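Putative oxidoreductase (Salmonella enterica subsp. enterica serovar Typhimurium, PDB 3NX4) binds NADP and probably reduces acryloyl-CoA with NADPH, as an enoyl reductase of the medium-chain dehydrogenase/reductase superfamily. Local coordinates at residues V83-G87 with W88-E92; A111-A114 with G115-S118. All coordinates share one frame; numbering follows the deposited sequence.

How the contacts relate
Contact 1 (83-92) and contact 2 (111-118) follow one another along the chain, and their centres lie about 16 Å apart. They meet along the first half of strand 82-86, at V83 and L84. There L84 CD2 packs on P113 CD at 3.8 Å, and the same methyl group approaches L112 CD1 at 4.2 Å. W279 of helix 272-285 touches L84 and T86 in contact 1 and P113 and L116 in contact 2. The turn of contact 1, just after the strand, is the part nearest the cofactor. G87 lies about 8 Å from the bound NADP and about 6 Å from the side chain of the cofactor-binding S267. Contact 2 lies away from the annotated NADP-binding residues.

Contact 1: V83-G87 with W88-E92; sequences VLLTG and WGVGE
L85 meets V90 where strand 82-86 runs into a tight turn. Its CG stands anti to the backbone N (chi1 176°). This carries both methyl groups towards V90, and L85 CD2 lies 3.7 Å from V90 CG2. The second methyl, L85 CD1, touches the same V90 CG2 at 3.9 Å. The two side chains meet at a slant rather than alongside each other. W108 also touches both L85 and V90, so this apolar patch continues beyond the turn.

T86 enters through its backbone. T86 O lies 3.6 Å from W88 CD1, obliquely placed against the indole. The T86 side chain turns to the other side of the strand, where T126 and F129 of helix 118-140 touch it.

G87 opens the turn. G87 O accepts a hydrogen bond from V90 N at 3.0 Å, with an N-H...O angle of 151°. The donor stands 47° out of the carbonyl plane, so the bond is not directed at a lone pair. V90 CB sits beside G87 O at 3.3 Å. The turn thus brings the V90 side chain back against that of L85. W88 and G89 at the corner both have positive phi. W88 CG is anti to its own carbonyl carbon, and the indole extends from the turn to stack on the ring of W108.

Beyond the turn, E92 OE1 makes a salt bridge to K42 NZ, next in sequence to the NADP-binding Y41. The left-handed backbone angles of W88 and G89 make G87-V90 a type I' beta turn, closed by the V90 N to G87 O bond. It follows strand 82-86 of the GroES-like domain, close to the NADP site.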
loop_
_atom_site.group_PDB
_atom_site.type_symbol
_atom_site.label_atom_id
_atom_site.label_comp_id
_atom_site.label_asym_id
_atom_site.label_seq_id
_atom_site.Cartn_x
_atom_site.Cartn_y
_atom_site.Cartn_z
ATOM N N VAL A 83 32.728 -3.985 11.216
ATOM C CA VAL A 83 31.303 -4.319 11.119
ATOM C C VAL A 83 30.399 -3.122 11.400
ATOM O O VAL A 83 30.832 -2.108 11.953
ATOM C CB VAL A 83 30.911 -5.426 12.123
ATOM C CG1 VAL A 83 31.667 -6.718 11.821
ATOM C CG2 VAL A 83 31.180 -4.953 13.554
ATOM N N LEU A 84 29.132 -3.241 11.014
ATOM C CA LEU A 84 28.154 -2.226 11.367
ATOM C C LEU A 84 26.890 -2.908 11.857
ATOM O O LEU A 84 26.688 -4.093 11.628
ATOM C CB LEU A 84 27.858 -1.303 10.173
ATOM C CG LEU A 84 27.148 -1.873 8.939
ATOM C CD1 LEU A 84 25.655 -2.079 9.200
ATOM C CD2 LEU A 84 27.336 -0.910 7.762
ATOM N N LEU A 85 26.045 -2.161 12.548
ATOM C CA LEU A 85 24.759 -2.690 12.965
ATOM C C LEU A 85 23.723 -1.577 12.957
ATOM O O LEU A 85 23.987 -0.466 13.413
ATOM C CB LEU A 85 24.847 -3.323 14.360
ATOM C CG LEU A 85 23.560 -3.858 15.005
ATOM C CD1 LEU A 85 23.868 -5.015 15.984
ATOM C CD2 LEU A 85 22.782 -2.752 15.706
ATOM N N THR A 86 22.551 -1.887 12.421
ATOM C CA THR A 86 21.378 -1.045 12.603
ATOM C C THR A 86 20.200 -1.948 12.964
ATOM O O THR A 86 20.056 -3.051 12.414
ATOM C CB THR A 86 21.030 -0.211 11.329
ATOM O OG1 THR A 86 20.624 -1.084 10.264
ATOM C CG2 THR A 86 22.231 0.612 10.868
ATOM N N GLY A 87 19.372 -1.502 13.903
ATOM C CA GLY A 87 18.082 -2.145 14.127
ATOM C C GLY A 87 18.112 -3.384 14.996
ATOM O O GLY A 87 18.873 -3.457 15.963
ATOM N N TRP A 88 17.263 -4.348 14.644
ATOM C CA TRP A 88 17.139 -5.628 15.351
ATOM C C TRP A 88 16.730 -5.515 16.821
ATOM O O TRP A 88 16.792 -6.499 17.551
ATOM C CB TRP A 88 18.430 -6.443 15.233
ATOM C CG TRP A 88 18.733 -6.911 13.841
ATOM C CD1 TRP A 88 19.818 -6.574 13.078
ATOM C CD2 TRP A 88 17.934 -7.787 13.038
ATOM N NE1 TRP A 88 19.750 -7.205 11.856
ATOM C CE2 TRP A 88 18.600 -7.951 11.806
ATOM C CE3 TRP A 88 16.724 -8.456 13.245
ATOM C CZ2 TRP A 88 18.094 -8.757 10.785
ATOM C CZ3 TRP A 88 16.222 -9.258 12.225
ATOM C CH2 TRP A 88 16.909 -9.401 11.014
ATOM N N GLY A 89 16.269 -4.338 17.222
ATOM C CA GLY A 89 15.860 -4.090 18.589
ATOM C C GLY A 89 16.989 -3.550 19.443
ATOM O O GLY A 89 16.795 -3.216 20.609
ATOM N N VAL A 90 18.174 -3.449 18.858
ATOM C CA VAL A 90 19.299 -2.889 19.574
ATOM C C VAL A 90 18.940 -1.435 19.835
ATOM O O VAL A 90 18.412 -0.754 18.964
ATOM C CB VAL A 90 20.591 -2.970 18.756
ATOM C CG1 VAL A 90 21.715 -2.254 19.465
ATOM C CG2 VAL A 90 20.958 -4.408 18.482
ATOM N N GLY A 91 19.216 -0.966 21.041
ATOM C CA GLY A 91 18.905 0.395 21.420
ATOM C C GLY A 91 17.465 0.546 21.868
ATOM O O GLY A 91 17.039 1.632 22.244
ATOM N N GLU A 92 16.698 -0.540 21.797
ATOM C CA GLU A 92 15.304 -0.537 22.247
ATOM C C GLU A 92 15.031 -1.552 23.357
ATOM O O GLU A 92 14.404 -1.238 24.362
ATOM C CB GLU A 92 14.351 -0.866 21.102
ATOM C CG GLU A 92 14.385 0.104 19.947
ATOM C CD GLU A 92 13.468 -0.326 18.825
ATOM O OE1 GLU A 92 13.975 -0.819 17.802
ATOM O OE2 GLU A 92 12.240 -0.190 18.974
#

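Contact 2: A111-A114 with G115-S118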
loop_
_atom_site.group_PDB
_atom_site.type_symbol
_atom_site.label_atom_id
_atom_site.label_comp_id
_atom_site.label_asym_id
_atom_site.label_seq_id
_atom_site.Cartn_x
_atom_site.Cartn_y
_atom_site.Cartn_z
ATOM N N ALA A 111 28.835 -7.193 7.887
ATOM C CA ALA A 111 30.247 -6.921 7.589
ATOM C C ALA A 111 30.344 -5.568 6.880
ATOM O O ALA A 111 29.548 -5.273 5.990
ATOM C CB ALA A 111 30.839 -8.022 6.729
ATOM N N LEU A 112 31.292 -4.729 7.287
ATOM C CA LEU A 112 31.390 -3.386 6.710
ATOM C C LEU A 112 31.580 -3.482 5.200
ATOM O O LEU A 112 32.574 -4.050 4.736
ATOM C CB LEU A 112 32.554 -2.613 7.334
ATOM C CG LEU A 112 32.680 -1.172 6.821
ATOM C CD1 LEU A 112 31.498 -0.342 7.283
ATOM C CD2 LEU A 112 33.993 -0.543 7.293
ATOM N N PRO A 113 30.626 -2.942 4.424
ATOM C CA PRO A 113 30.681 -3.164 2.974
ATOM C C PRO A 113 31.965 -2.602 2.383
ATOM O O PRO A 113 32.440 -1.574 2.842
ATOM C CB PRO A 113 29.462 -2.386 2.449
ATOM C CG PRO A 113 28.540 -2.288 3.613
ATOM C CD PRO A 113 29.420 -2.194 4.828
ATOM N N ALA A 114 32.523 -3.278 1.387
ATOM C CA ALA A 114 33.665 -2.739 0.667
ATOM C C ALA A 114 33.271 -1.402 0.047
ATOM O O ALA A 114 32.160 -1.248 -0.455
ATOM C CB ALA A 114 34.116 -3.700 -0.407
ATOM N N GLY A 115 34.186 -0.442 0.089
ATOM C CA GLY A 115 33.924 0.885 -0.425
ATOM C C GLY A 115 33.275 1.820 0.580
ATOM O O GLY A 115 33.130 3.008 0.313
ATOM N N LEU A 116 32.877 1.300 1.736
ATOM C CA LEU A 116 32.215 2.142 2.730
ATOM C C LEU A 116 33.059 2.272 3.993
ATOM O O LEU A 116 33.400 1.264 4.612
ATOM C CB LEU A 116 30.841 1.563 3.081
ATOM C CG LEU A 116 29.909 2.436 3.921
ATOM C CD1 LEU A 116 29.558 3.721 3.166
ATOM C CD2 LEU A 116 28.636 1.671 4.297
ATOM N N SER A 117 33.384 3.506 4.379
ATOM C CA SER A 117 34.137 3.732 5.607
ATOM C C SER A 117 33.228 3.531 6.810
ATOM O O SER A 117 32.024 3.690 6.720
ATOM C CB SER A 117 34.750 5.136 5.636
ATOM O OG SER A 117 33.771 6.114 5.968
ATOM N N SER A 118 33.817 3.172 7.938
ATOM C CA SER A 118 33.072 3.015 9.179
ATOM C C SER A 118 32.334 4.321 9.530
ATOM O O SER A 118 31.172 4.302 9.947
ATOM C CB SER A 118 34.043 2.603 10.301
ATOM O OG SER A 118 33.372 2.356 11.521
#
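The L112 side chain packs end-on against the carbonyl oxygen of L116. L112 CD2 is 3.3 Å from L116 O, and L112 CG is almost as near, at 3.4 Å. CG stands anti to the backbone N (chi1 -177°), which extends the side chain across the mouth of the turn. L112 CD2 also reaches on to S118 N at 3.8 Å. The leucine therefore spans from the L116 carbonyl to the start of helix 118-140, where A121 also touches it.

P113 and L116 form the apolar pair of the turn. They lie side by side and point the same way. L116 CD2 is 4.0 Å from P113 CD and equally far from P113 CG, so one methyl group rests against both ring carbons. W279 and V283 of helix 272-285 touch both residues.

The backbone closes the turn. L116 N gives a hydrogen bond to P113 O at 3.1 Å, with an N-H...O angle of 151°. The donor is 41° out of the carbonyl plane. L116 CB also touches P113 O, at 3.5 Å. With A114 in a polyproline-like conformation and G115 at positive phi, the residues from P113 to L116 make a type II beta turn. A114 and G115 form its exposed corner.

S117 is the N-cap residue of the helix that follows. Its side chain leaves the backbone away from 111-114, and OG is hydrogen-bonded to N120 N. The chemistry is thus divided between two ends. One backbone bond closes the turn and sets L116 beside P113, where both present apolar carbon to helix 272-285. The serine hydroxyl supplies an acceptor to a backbone N-H in the first turn of the next helix.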